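PDB 4L8K: putative peptidase from Parabacteroides merdae, which probably hydrolyses peptide bonds as a serine peptidase of family S41, in the ClpP/crotonase clan. Local coordinates for residues 34-39 with 58-63; 66-71 with 220-225; 227-232 with 280-285. All blocks are in the same frame, centred on the assembly; numbering follows the deposited sequence.

Contact 1. Residues 34-39 with 58-63; sequences DDVYDR and GKMLAE
R39 grips the carboxylate of E63 with both terminal nitrogens in a salt bridge, at the more exposed side of this contact. NH2 of R39 lies 3.0 Å from OE1 of E63 and NH1 of R39 lies 3.2 Å from OE2 of E63. Both bonds are nearly straight and lie close to the guanidinium plane, yet they reach the carboxylate from above its own plane, the two groups being turned 61° apart. E63 folds at its second torsion (chi2 -82°), which brings the carboxylate round to the arginine. OE2 also accepts from Y40, which helps to fix the acid's rotation. Were E63 an alanine, the R39 guanidinium would probably lose its acidic mate and the Y40 hydroxyl this acceptor.

In the apolar half V36 and the selenomethionine M60 are buried, as suits their side chains. V36 holds CG1 anti to the backbone N (chi1 163°), which sets this methyl 3.6 Å from CG of M60, while CG2 of V36 passes CB of E63 at 4.1 Å.

Within this tricorn C1-like region, helix 33-43 is thus joined to the C-terminal part of helix 50-61 and the residues that follow; helix 8-22 packs against both, F12 and L15 covering M60.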
ATOM      1  N   ASP A  34     -12.714 -15.713  20.407  1.00 42.51           N
ATOM      2  CA  ASP A  34     -13.385 -16.147  21.639  1.00 43.30           C
ATOM      3  C   ASP A  34     -12.370 -16.674  22.656  1.00 44.13           C
ATOM      4  O   ASP A  34     -12.540 -16.435  23.851  1.00 44.08           O
ATOM      5  CB  ASP A  34     -14.447 -17.225  21.342  1.00 47.04           C
ATOM      6  CG  ASP A  34     -15.759 -16.716  20.763  1.00 55.88           C
ATOM      7  OD1 ASP A  34     -16.090 -15.528  20.986  1.00 55.40           O
ATOM      8  OD2 ASP A  34     -16.482 -17.524  20.133  1.00 63.97           O
ATOM      9  N   ASP A  35     -11.312 -17.384  22.186  1.00 39.18           N
ATOM     10  CA  ASP A  35     -10.239 -17.907  23.047  1.00 39.46           C
ATOM     11  C   ASP A  35      -9.340 -16.762  23.510  1.00 40.72           C
ATOM     12  O   ASP A  35      -8.753 -16.851  24.589  1.00 39.37           O
ATOM     13  CB  ASP A  35      -9.388 -18.991  22.347  1.00 42.03           C
ATOM     14  CG  ASP A  35     -10.144 -20.178  21.752  1.00 60.45           C
ATOM     15  OD1 ASP A  35     -11.278 -20.468  22.221  1.00 63.32           O
ATOM     16  OD2 ASP A  35      -9.588 -20.840  20.838  1.00 67.18           O
ATOM     17  N   VAL A  36      -9.234 -15.691  22.680  1.00 36.62           N
ATOM     18  CA  VAL A  36      -8.496 -14.462  22.992  1.00 34.86           C
ATOM     19  C   VAL A  36      -9.249 -13.774  24.150  1.00 39.88           C
ATOM     20  O   VAL A  36      -8.616 -13.297  25.106  1.00 39.66           O
ATOM     21  CB  VAL A  36      -8.306 -13.542  21.736  1.00 36.15           C
ATOM     22  CG1 VAL A  36      -7.928 -12.119  22.132  1.00 34.34           C
ATOM     23  CG2 VAL A  36      -7.259 -14.119  20.780  1.00 34.88           C
ATOM     24  N   TYR A  37     -10.607 -13.783  24.094  1.00 36.53           N
ATOM     25  CA  TYR A  37     -11.401 -13.219  25.185  1.00 37.12           C
ATOM     26  C   TYR A  37     -11.128 -13.985  26.495  1.00 41.91           C
ATOM     27  O   TYR A  37     -10.856 -13.351  27.505  1.00 40.92           O
ATOM     28  CB  TYR A  37     -12.917 -13.216  24.885  1.00 38.94           C
ATOM     29  CG  TYR A  37     -13.720 -12.647  26.035  1.00 41.49           C
ATOM     30  CD1 TYR A  37     -13.944 -11.278  26.142  1.00 42.80           C
ATOM     31  CD2 TYR A  37     -14.170 -13.467  27.072  1.00 44.69           C
ATOM     32  CE1 TYR A  37     -14.622 -10.737  27.237  1.00 42.94           C
ATOM     33  CE2 TYR A  37     -14.835 -12.937  28.181  1.00 46.44           C
ATOM     34  CZ  TYR A  37     -15.076 -11.574  28.249  1.00 54.03           C
ATOM     35  OH  TYR A  37     -15.756 -11.066  29.331  1.00 56.98           O
ATOM     36  N   ASP A  38     -11.221 -15.327  26.470  1.00 40.57           N
ATOM     37  CA  ASP A  38     -11.041 -16.185  27.654  1.00 42.05           C
ATOM     38  C   ASP A  38      -9.678 -15.982  28.304  1.00 46.37           C
ATOM     39  O   ASP A  38      -9.604 -15.890  29.528  1.00 47.14           O
ATOM     40  CB  ASP A  38     -11.242 -17.670  27.308  1.00 44.47           C
ATOM     41  CG  ASP A  38     -12.634 -18.010  26.816  1.00 55.16           C
ATOM     42  OD1 ASP A  38     -13.585 -17.279  27.173  1.00 55.01           O
ATOM     43  OD2 ASP A  38     -12.773 -19.011  26.078  1.00 64.21           O
ATOM     44  N   ARG A  39      -8.612 -15.876  27.489  1.00 41.33           N
ATOM     45  CA  ARG A  39      -7.252 -15.689  27.997  1.00 40.11           C
ATOM     46  C   ARG A  39      -7.058 -14.301  28.632  1.00 40.85           C
ATOM     47  O   ARG A  39      -6.609 -14.206  29.773  1.00 39.90           O
ATOM     48  CB  ARG A  39      -6.227 -15.908  26.884  1.00 40.05           C
ATOM     49  CG  ARG A  39      -5.993 -17.387  26.610  1.00 55.00           C
ATOM     50  CD  ARG A  39      -4.841 -17.646  25.664  1.00 65.65           C
ATOM     51  NE  ARG A  39      -5.156 -17.257  24.288  1.00 63.88           N
ATOM     52  CZ  ARG A  39      -4.477 -16.359  23.582  1.00 71.49           C
ATOM     53  NH1 ARG A  39      -3.424 -15.744  24.107  1.00 53.85           N
ATOM     54  NH2 ARG A  39      -4.834 -16.082  22.341  1.00 62.57           N
ATOM     55  N   GLY A  58      -2.684  -3.933  23.946  1.00 21.69           N
ATOM     56  CA  GLY A  58      -1.855  -3.880  22.747  1.00 20.30           C
ATOM     57  C   GLY A  58      -1.450  -5.279  22.314  1.00 23.56           C
ATOM     58  O   GLY A  58      -1.492  -5.596  21.120  1.00 21.02           O
ATOM     59  N   LYS A  59      -1.096  -6.138  23.298  1.00 21.34           N
ATOM     60  CA  LYS A  59      -0.735  -7.546  23.070  1.00 22.26           C
ATOM     61  C   LYS A  59      -1.926  -8.324  22.541  1.00 26.77           C
ATOM     62  O   LYS A  59      -1.761  -9.193  21.676  1.00 28.26           O
ATOM     63  CB  LYS A  59      -0.218  -8.201  24.354  1.00 25.60           C
ATOM     64  CG  LYS A  59       1.261  -8.006  24.562  1.00 34.07           C
ATOM     65  CD  LYS A  59       1.673  -8.180  26.030  1.00 40.11           C
ATOM     66  CE  LYS A  59       3.100  -7.705  26.267  1.00 44.35           C
ATOM     67  NZ  LYS A  59       4.122  -8.583  25.609  1.00 59.14           N
HETATM   68  N   MSE A  60      -3.133  -7.985  23.041  1.00 21.27           N
HETATM   69  CA  MSE A  60      -4.401  -8.577  22.596  1.00 19.67           C
HETATM   70  C   MSE A  60      -4.644  -8.263  21.132  1.00 24.38           C
HETATM   71  O   MSE A  60      -5.020  -9.165  20.388  1.00 23.19           O
HETATM   72  CB  MSE A  60      -5.573  -8.087  23.437  1.00 20.66           C
HETATM   73  CG  MSE A  60      -6.814  -8.921  23.227  1.00 25.21           C
HETATM   74 SE   MSE A  60      -8.353  -8.360  24.261  0.75 29.57          SE
HETATM   75  CE  MSE A  60      -8.876  -6.840  23.230  1.00 24.75           C
ATOM     76  N   LEU A  61      -4.406  -6.996  20.704  1.00 23.09           N
ATOM     77  CA  LEU A  61      -4.583  -6.638  19.292  1.00 22.96           C
ATOM     78  C   LEU A  61      -3.522  -7.314  18.435  1.00 26.00           C
ATOM     79  O   LEU A  61      -3.839  -7.764  17.344  1.00 25.77           O
ATOM     80  CB  LEU A  61      -4.578  -5.120  19.052  1.00 21.60           C
ATOM     81  CG  LEU A  61      -5.656  -4.293  19.775  1.00 25.60           C
ATOM     82  CD1 LEU A  61      -5.553  -2.844  19.354  1.00 23.78           C
ATOM     83  CD2 LEU A  61      -7.082  -4.800  19.475  1.00 23.98           C
ATOM     84  N   ALA A  62      -2.299  -7.478  18.964  1.00 22.95           N
ATOM     85  CA  ALA A  62      -1.210  -8.126  18.223  1.00 22.56           C
ATOM     86  C   ALA A  62      -1.490  -9.634  17.975  1.00 26.97           C
ATOM     87  O   ALA A  62      -0.815 -10.249  17.159  1.00 27.18           O
ATOM     88  CB  ALA A  62       0.112  -7.926  18.936  1.00 21.84           C
ATOM     89  N   GLU A  63      -2.517 -10.201  18.623  1.00 25.25           N
ATOM     90  CA  GLU A  63      -2.933 -11.599  18.400  1.00 26.02           C
ATOM     91  C   GLU A  63      -3.372 -11.835  16.945  1.00 29.70           C
ATOM     92  O   GLU A  63      -3.202 -12.941  16.438  1.00 30.21           O
ATOM     93  CB  GLU A  63      -4.066 -12.012  19.356  1.00 28.42           C
ATOM     94  CG  GLU A  63      -3.650 -12.064  20.827  1.00 30.02           C
ATOM     95  CD  GLU A  63      -2.936 -13.315  21.306  1.00 39.78           C
ATOM     96  OE1 GLU A  63      -3.072 -14.383  20.658  1.00 41.88           O
ATOM     97  OE2 GLU A  63      -2.294 -13.241  22.378  1.00 35.23           O
TER

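Contact 2. Residues 66-71 with 220-225; sequences DGHTNL and HSYSAT. With PO4 (phosphate ion), chain E.
H68 presents the edge of its imidazole to S223 and Y222, with CE1 of H68 4.0 Å from OG of S223. The same carbon comes 4.2 Å from CD1 of Y222, meeting that ring obliquely. Between ND1 of H68 and OG of S223 the gap is 4.2 Å, too wide for a direct bond, and a phosphate ion, probably from the crystallisation liquor, joins the two groups. ND1 of H68 donates to O4 of the phosphate over 2.7 Å, a bent bond of 133°, and OG of S223 donates to O2 of the phosphate over 2.8 Å. The anion is also gripped by S266, R264 and the backbone N of S249 and G250.

A histidine facing a serine that stands right before a helix, here 224-232, is consistent with the histidine and nucleophilic serine of tricorn-type S41 peptidases. S223 has a positive phi (60°), a strained conformation like that of nucleophilic serines in other hydrolases, which probably fits the same role here.

Second-shell bonds set the histidine, whose ring lies beside its own backbone N (chi1 -68°). D66 closes an Asx turn, its OD1 taking the backbone N of H68 at 2.8 Å, and its OD2 receives OG1 of T69 at 2.9 Å as well as the hydroxyl of Y23. The other ring nitrogen, NE2, is bonded to the carbonyl of G246, and W83 meets the ring roughly at right angles.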
ATOM      1  N   ASP A  66      -1.521  -8.002  12.660  1.00 24.57           N
ATOM      2  CA  ASP A  66      -1.946  -7.080  11.627  1.00 22.52           C
ATOM      3  C   ASP A  66      -1.209  -5.727  11.733  1.00 25.43           C
ATOM      4  O   ASP A  66      -1.392  -4.982  12.710  1.00 23.56           O
ATOM      5  CB  ASP A  66      -3.473  -6.901  11.743  1.00 24.06           C
ATOM      6  CG  ASP A  66      -4.093  -5.999  10.711  1.00 30.07           C
ATOM      7  OD1 ASP A  66      -3.355  -5.507   9.829  1.00 29.67           O
ATOM      8  OD2 ASP A  66      -5.313  -5.787  10.776  1.00 33.42           O
ATOM      9  N   GLY A  67      -0.451  -5.399  10.676  1.00 21.03           N
ATOM     10  CA  GLY A  67       0.312  -4.156  10.596  1.00 19.66           C
ATOM     11  C   GLY A  67      -0.579  -2.945  10.468  1.00 22.27           C
ATOM     12  O   GLY A  67      -0.128  -1.821  10.661  1.00 21.20           O
ATOM     13  N   HIS A  68      -1.861  -3.166  10.169  1.00 20.33           N
ATOM     14  CA  HIS A  68      -2.838  -2.092   9.988  1.00 20.43           C
ATOM     15  C   HIS A  68      -3.660  -1.837  11.243  1.00 22.91           C
ATOM     16  O   HIS A  68      -4.436  -0.900  11.239  1.00 23.99           O
ATOM     17  CB  HIS A  68      -3.735  -2.371   8.752  1.00 21.51           C
ATOM     18  CG  HIS A  68      -2.917  -2.274   7.498  1.00 24.42           C
ATOM     19  ND1 HIS A  68      -2.595  -1.039   6.947  1.00 26.07           N
ATOM     20  CD2 HIS A  68      -2.191  -3.228   6.865  1.00 25.71           C
ATOM     21  CE1 HIS A  68      -1.755  -1.292   5.947  1.00 24.63           C
ATOM     22  NE2 HIS A  68      -1.489  -2.591   5.850  1.00 24.83           N
ATOM     23  N   THR A  69      -3.451  -2.611  12.316  1.00 19.18           N
ATOM     24  CA  THR A  69      -4.172  -2.470  13.577  1.00 19.99           C
ATOM     25  C   THR A  69      -3.292  -1.770  14.612  1.00 22.93           C
ATOM     26  O   THR A  69      -2.133  -2.158  14.802  1.00 21.62           O
ATOM     27  CB  THR A  69      -4.685  -3.845  14.068  1.00 27.99           C
ATOM     28  OG1 THR A  69      -5.709  -4.279  13.176  1.00 27.97           O
ATOM     29  CG2 THR A  69      -5.248  -3.808  15.489  1.00 18.74           C
ATOM     30  N   ASN A  70      -3.863  -0.748  15.293  1.00 20.16           N
ATOM     31  CA  ASN A  70      -3.171   0.014  16.339  1.00 20.85           C
ATOM     32  C   ASN A  70      -4.104   0.458  17.464  1.00 25.63           C
ATOM     33  O   ASN A  70      -5.255   0.811  17.221  1.00 28.21           O
ATOM     34  CB  ASN A  70      -2.503   1.280  15.742  1.00 23.27           C
ATOM     35  CG  ASN A  70      -1.608   1.002  14.558  1.00 41.22           C
ATOM     36  OD1 ASN A  70      -2.038   1.078  13.403  1.00 35.04           O
ATOM     37  ND2 ASN A  70      -0.358   0.632  14.813  1.00 25.22           N
ATOM     38  N   LEU A  71      -3.574   0.499  18.680  1.00 21.21           N
ATOM     39  CA  LEU A  71      -4.239   1.047  19.862  1.00 19.99           C
ATOM     40  C   LEU A  71      -3.529   2.363  20.146  1.00 24.53           C
ATOM     41  O   LEU A  71      -2.297   2.372  20.233  1.00 25.50           O
ATOM     42  CB  LEU A  71      -4.189   0.085  21.074  1.00 18.97           C
ATOM     43  CG  LEU A  71      -4.925   0.548  22.349  1.00 22.49           C
ATOM     44  CD1 LEU A  71      -6.445   0.608  22.144  1.00 22.76           C
ATOM     45  CD2 LEU A  71      -4.605  -0.386  23.513  1.00 23.03           C
ATOM     46  N   HIS A 220       6.868  -1.241   2.156  1.00 19.33           N
ATOM     47  CA  HIS A 220       6.476   0.069   2.612  1.00 18.46           C
ATOM     48  C   HIS A 220       5.593   0.797   1.582  1.00 19.34           C
ATOM     49  O   HIS A 220       5.332   1.978   1.772  1.00 20.59           O
ATOM     50  CB  HIS A 220       7.687   0.872   3.041  1.00 20.42           C
ATOM     51  CG  HIS A 220       8.195   0.423   4.371  1.00 26.04           C
ATOM     52  ND1 HIS A 220       9.305  -0.378   4.481  1.00 30.35           N
ATOM     53  CD2 HIS A 220       7.702   0.641   5.613  1.00 29.63           C
ATOM     54  CE1 HIS A 220       9.482  -0.597   5.781  1.00 29.58           C
ATOM     55  NE2 HIS A 220       8.525  -0.032   6.498  1.00 29.59           N
ATOM     56  N   SER A 221       5.051   0.071   0.556  1.00 13.03           N
ATOM     57  CA  SER A 221       4.030   0.531  -0.394  1.00 11.64           C
ATOM     58  C   SER A 221       2.702   0.000   0.156  1.00 16.73           C
ATOM     59  O   SER A 221       2.496  -1.213   0.166  1.00 18.59           O
ATOM     60  CB  SER A 221       4.288   0.016  -1.819  1.00 13.43           C
ATOM     61  OG  SER A 221       5.534   0.423  -2.357  1.00 21.96           O
ATOM     62  N   TYR A 222       1.854   0.852   0.724  1.00 13.69           N
ATOM     63  CA  TYR A 222       0.632   0.339   1.329  1.00 13.95           C
ATOM     64  C   TYR A 222      -0.479   1.376   1.350  1.00 16.65           C
ATOM     65  O   TYR A 222      -0.258   2.523   0.961  1.00 16.58           O
ATOM     66  CB  TYR A 222       0.897  -0.201   2.763  1.00 16.36           C
ATOM     67  CG  TYR A 222       1.554   0.788   3.692  1.00 18.25           C
ATOM     68  CD1 TYR A 222       0.797   1.725   4.396  1.00 20.44           C
ATOM     69  CD2 TYR A 222       2.935   0.792   3.875  1.00 18.72           C
ATOM     70  CE1 TYR A 222       1.395   2.625   5.274  1.00 21.15           C
ATOM     71  CE2 TYR A 222       3.543   1.685   4.763  1.00 18.42           C
ATOM     72  CZ  TYR A 222       2.762   2.584   5.477  1.00 24.56           C
ATOM     73  OH  TYR A 222       3.316   3.495   6.341  1.00 25.07           O
ATOM     74  N   SER A 223      -1.683   0.941   1.820  1.00 13.74           N
ATOM     75  CA  SER A 223      -2.922   1.699   1.925  1.00 15.32           C
ATOM     76  C   SER A 223      -3.354   2.181   0.524  1.00 22.97           C
ATOM     77  O   SER A 223      -3.515   1.304  -0.320  1.00 26.31           O
ATOM     78  CB  SER A 223      -2.803   2.815   2.950  1.00 19.26           C
ATOM     79  OG  SER A 223      -2.605   2.199   4.216  1.00 25.73           O
ATOM     80  N   ALA A 224      -3.522   3.499   0.244  1.00 20.05           N
ATOM     81  CA  ALA A 224      -3.948   3.954  -1.106  1.00 19.97           C
ATOM     82  C   ALA A 224      -2.963   3.452  -2.207  1.00 23.73           C
ATOM     83  O   ALA A 224      -3.385   3.182  -3.324  1.00 23.81           O
ATOM     84  CB  ALA A 224      -4.076   5.477  -1.157  1.00 20.23           C
ATOM     85  N   THR A 225      -1.673   3.286  -1.866  1.00 19.74           N
ATOM     86  CA  THR A 225      -0.647   2.785  -2.785  1.00 18.85           C
ATOM     87  C   THR A 225      -0.948   1.336  -3.161  1.00 22.42           C
ATOM     88  O   THR A 225      -0.704   0.948  -4.307  1.00 23.16           O
ATOM     89  CB  THR A 225       0.729   2.929  -2.164  1.00 20.50           C
ATOM     90  OG1 THR A 225       0.833   4.258  -1.667  1.00 21.12           O
ATOM     91  CG2 THR A 225       1.868   2.637  -3.150  1.00 14.42           C
TER
HETATM   92  P   PO4 E 401      -5.648   1.155   6.087  1.00 44.00           P
HETATM   93  O1  PO4 E 401      -6.972   0.429   6.240  1.00 49.01           O
HETATM   94  O2  PO4 E 401      -5.015   0.766   4.713  1.00 44.14           O
HETATM   95  O3  PO4 E 401      -5.900   2.684   6.154  1.00 46.64           O
HETATM   96  O4  PO4 E 401      -4.694   0.707   7.219  1.00 44.92           O

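Contact 3. Residues 227-232 with 280-285; sequences DFVNVM and FGIDPD
Where the irregular segment 280-285, extended at I282 to P284, passes the helical segment 227-232, the CA atoms of N230 and I282 come to 7.3 Å, a distance that side chains alone can bridge. I282 does most of the bridging, as its two branches reach different parts of the helix. CD1 of I282 sits 3.7 Å from CB of N230, and the same methyl is 3.9 Å from the backbone N of N230, so it lies against the helix backbone itself. CG2 of I282 reaches CG1 of V229 more loosely, at 4.4 Å. To place CD1 there the isoleucine takes a chi2 of 146°, away from the staggered positions, which suggests mild strain. A beta-branched residue suits an extended backbone and supplies both contacts at once.

N230 contributes its apolar CB to this packing. With CG anti to the backbone N, its amide extends beyond the isoleucine, and OD1 accepts from R233. A bound pentanediol, probably from the crystallisation liquor, lies about 3 Å from the asparagine side chain.

Helix 224-232 is the connection of a beta-alpha-beta unit between the parallel strands 213-217 and 238-242, in the core expected of the ClpP/crotonase clan. V229 touches T217, and M232 touches V215 and V238, so one flank of the helix packs onto these strands. Another flank carries F228, which meets helix 162-169; CG of M232 lies 3.6 Å above one face of the F228 ring.

T245 bonds to the backbone of I282 and also touches V229, while R244 forms a salt bridge with D283. G281 has a positive phi, at which a CB would collide with the carbonyl O of F280. Further on, D285 accepts from the backbone N of V240 as the chain enters strand 286-287.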
ATOM      1  N   ASP A 227      -3.976   0.025  -3.351  1.00 21.50           N
ATOM      2  CA  ASP A 227      -5.109   0.102  -4.290  1.00 21.81           C
ATOM      3  C   ASP A 227      -4.648   0.570  -5.668  1.00 25.26           C
ATOM      4  O   ASP A 227      -5.186   0.105  -6.666  1.00 26.33           O
ATOM      5  CB  ASP A 227      -6.204   1.034  -3.754  1.00 23.59           C
ATOM      6  CG  ASP A 227      -6.733   0.690  -2.378  1.00 30.94           C
ATOM      7  OD1 ASP A 227      -6.590  -0.494  -1.952  1.00 30.90           O
ATOM      8  OD2 ASP A 227      -7.319   1.577  -1.742  1.00 34.26           O
ATOM      9  N   PHE A 228      -3.685   1.508  -5.717  1.00 20.50           N
ATOM     10  CA  PHE A 228      -3.073   2.020  -6.948  1.00 20.11           C
ATOM     11  C   PHE A 228      -2.361   0.847  -7.687  1.00 22.67           C
ATOM     12  O   PHE A 228      -2.558   0.659  -8.891  1.00 20.19           O
ATOM     13  CB  PHE A 228      -2.044   3.158  -6.619  1.00 20.73           C
ATOM     14  CG  PHE A 228      -1.230   3.614  -7.807  1.00 21.02           C
ATOM     15  CD1 PHE A 228      -1.788   4.447  -8.776  1.00 22.89           C
ATOM     16  CD2 PHE A 228       0.099   3.219  -7.958  1.00 21.85           C
ATOM     17  CE1 PHE A 228      -1.035   4.878  -9.880  1.00 23.24           C
ATOM     18  CE2 PHE A 228       0.842   3.634  -9.069  1.00 23.53           C
ATOM     19  CZ  PHE A 228       0.274   4.471 -10.016  1.00 21.48           C
ATOM     20  N   VAL A 229      -1.531   0.082  -6.950  1.00 19.35           N
ATOM     21  CA  VAL A 229      -0.792  -1.061  -7.482  1.00 19.82           C
ATOM     22  C   VAL A 229      -1.800  -2.093  -8.035  1.00 23.40           C
ATOM     23  O   VAL A 229      -1.613  -2.596  -9.140  1.00 22.24           O
ATOM     24  CB  VAL A 229       0.161  -1.654  -6.407  1.00 22.91           C
ATOM     25  CG1 VAL A 229       0.690  -3.031  -6.824  1.00 22.45           C
ATOM     26  CG2 VAL A 229       1.334  -0.695  -6.159  1.00 22.08           C
ATOM     27  N   ASN A 230      -2.887  -2.339  -7.292  1.00 20.36           N
ATOM     28  CA  ASN A 230      -3.936  -3.260  -7.683  1.00 21.18           C
ATOM     29  C   ASN A 230      -4.519  -2.914  -9.072  1.00 25.93           C
ATOM     30  O   ASN A 230      -4.775  -3.820  -9.863  1.00 25.61           O
ATOM     31  CB  ASN A 230      -5.043  -3.272  -6.649  1.00 22.58           C
ATOM     32  CG  ASN A 230      -6.180  -4.232  -6.954  1.00 41.04           C
ATOM     33  OD1 ASN A 230      -5.991  -5.374  -7.366  1.00 31.22           O
ATOM     34  ND2 ASN A 230      -7.391  -3.780  -6.775  1.00 41.73           N
ATOM     35  N   VAL A 231      -4.738  -1.624  -9.349  1.00 21.74           N
ATOM     36  CA  VAL A 231      -5.297  -1.189 -10.629  1.00 22.54           C
ATOM     37  C   VAL A 231      -4.229  -1.307 -11.725  1.00 22.91           C
ATOM     38  O   VAL A 231      -4.521  -1.808 -12.810  1.00 23.40           O
ATOM     39  CB  VAL A 231      -5.882   0.256 -10.541  1.00 28.15           C
ATOM     40  CG1 VAL A 231      -6.427   0.727 -11.898  1.00 29.03           C
ATOM     41  CG2 VAL A 231      -6.965   0.345  -9.467  1.00 28.25           C
HETATM   42  N   MSE A 232      -2.996  -0.868 -11.431  1.00 16.99           N
HETATM   43  CA  MSE A 232      -1.905  -0.835 -12.399  1.00 15.02           C
HETATM   44  C   MSE A 232      -1.556  -2.229 -12.924  1.00 20.22           C
HETATM   45  O   MSE A 232      -1.382  -2.359 -14.135  1.00 20.18           O
HETATM   46  CB  MSE A 232      -0.664  -0.134 -11.815  1.00 14.76           C
HETATM   47  CG  MSE A 232      -0.904   1.364 -11.553  1.00 17.96           C
HETATM   48 SE   MSE A 232      -1.120   2.452 -13.166  0.75 21.11          SE
HETATM   49  CE  MSE A 232       0.673   2.413 -13.739  1.00 15.65           C
ATOM     50  N   PHE A 280      -3.604  -8.179   2.609  1.00 22.56           N
ATOM     51  CA  PHE A 280      -2.384  -8.767   3.120  1.00 22.52           C
ATOM     52  C   PHE A 280      -1.184  -8.465   2.237  1.00 28.30           C
ATOM     53  O   PHE A 280      -0.060  -8.848   2.569  1.00 28.33           O
ATOM     54  CB  PHE A 280      -2.612 -10.276   3.313  1.00 24.85           C
ATOM     55  CG  PHE A 280      -3.944 -10.521   3.982  1.00 26.97           C
ATOM     56  CD1 PHE A 280      -4.153 -10.153   5.322  1.00 29.76           C
ATOM     57  CD2 PHE A 280      -5.001 -11.102   3.276  1.00 29.96           C
ATOM     58  CE1 PHE A 280      -5.392 -10.369   5.943  1.00 31.28           C
ATOM     59  CE2 PHE A 280      -6.251 -11.304   3.889  1.00 33.67           C
ATOM     60  CZ  PHE A 280      -6.438 -10.926   5.216  1.00 32.13           C
ATOM     61  N   GLY A 281      -1.432  -7.688   1.184  1.00 25.91           N
ATOM     62  CA  GLY A 281      -0.436  -7.276   0.215  1.00 24.71           C
ATOM     63  C   GLY A 281      -0.633  -7.960  -1.127  1.00 27.59           C
ATOM     64  O   GLY A 281      -1.310  -8.992  -1.209  1.00 26.47           O
ATOM     65  N   ILE A 282      -0.027  -7.365  -2.183  1.00 21.91           N
ATOM     66  CA  ILE A 282      -0.017  -7.836  -3.567  1.00 22.17           C
ATOM     67  C   ILE A 282       1.430  -8.158  -3.949  1.00 27.28           C
ATOM     68  O   ILE A 282       2.346  -7.324  -3.754  1.00 25.14           O
ATOM     69  CB  ILE A 282      -0.641  -6.780  -4.535  1.00 24.63           C
ATOM     70  CG1 ILE A 282      -2.120  -6.492  -4.204  1.00 24.53           C
ATOM     71  CG2 ILE A 282      -0.477  -7.196  -6.000  1.00 23.44           C
ATOM     72  CD1 ILE A 282      -2.552  -5.011  -4.468  1.00 18.82           C
ATOM     73  N   ASP A 283       1.629  -9.372  -4.475  1.00 24.81           N
ATOM     74  CA  ASP A 283       2.938  -9.840  -4.924  1.00 24.46           C
ATOM     75  C   ASP A 283       3.303  -9.182  -6.235  1.00 29.01           C
ATOM     76  O   ASP A 283       2.439  -9.058  -7.108  1.00 30.39           O
ATOM     77  CB  ASP A 283       2.959 -11.377  -5.077  1.00 26.42           C
ATOM     78  CG  ASP A 283       3.047 -12.136  -3.757  1.00 38.56           C
ATOM     79  OD1 ASP A 283       3.626 -11.594  -2.791  1.00 39.07           O
ATOM     80  OD2 ASP A 283       2.537 -13.269  -3.690  1.00 46.13           O
ATOM     81  N   PRO A 284       4.576  -8.785  -6.433  1.00 25.32           N
ATOM     82  CA  PRO A 284       4.962  -8.215  -7.743  1.00 23.61           C
ATOM     83  C   PRO A 284       4.917  -9.283  -8.853  1.00 27.14           C
ATOM     84  O   PRO A 284       4.847 -10.473  -8.551  1.00 27.71           O
ATOM     85  CB  PRO A 284       6.394  -7.730  -7.491  1.00 23.73           C
ATOM     86  CG  PRO A 284       6.915  -8.649  -6.437  1.00 28.44           C
ATOM     87  CD  PRO A 284       5.750  -8.923  -5.531  1.00 25.51           C
ATOM     88  N   ASP A 285       4.970  -8.862 -10.124  1.00 22.83           N
ATOM     89  CA  ASP A 285       5.052  -9.803 -11.253  1.00 23.43           C
ATOM     90  C   ASP A 285       6.450 -10.438 -11.245  1.00 26.36           C
ATOM     91  O   ASP A 285       6.589 -11.630 -11.485  1.00 24.74           O
ATOM     92  CB  ASP A 285       4.788  -9.089 -12.591  1.00 24.41           C
ATOM     93  CG  ASP A 285       3.366  -8.624 -12.746  1.00 37.95           C
ATOM     94  OD1 ASP A 285       2.464  -9.484 -12.766  1.00 42.07           O
ATOM     95  OD2 ASP A 285       3.156  -7.405 -12.890  1.00 39.93           O
TER

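In the fold
From the N terminus, contact 1 comes first and closes a short, largely helical loop of 18 residues, pairing helices 33-43 and 50-61. The chain then runs straight into 66-71, and the two contacts touch where L61 packs on L71 and T69. Contact 2 closes a much longer loop of 148 residues, bringing the N-terminal part against the S41 core at the start of helix 224-232. Contact 3 continues along that helix and closes a loop of 47 residues that contains strands but no helix, tying the helix to the approach to edge strand 286-287. The three follow in series; none nests or crosses. The centres of contacts 1 and 3 are about 30 Å apart.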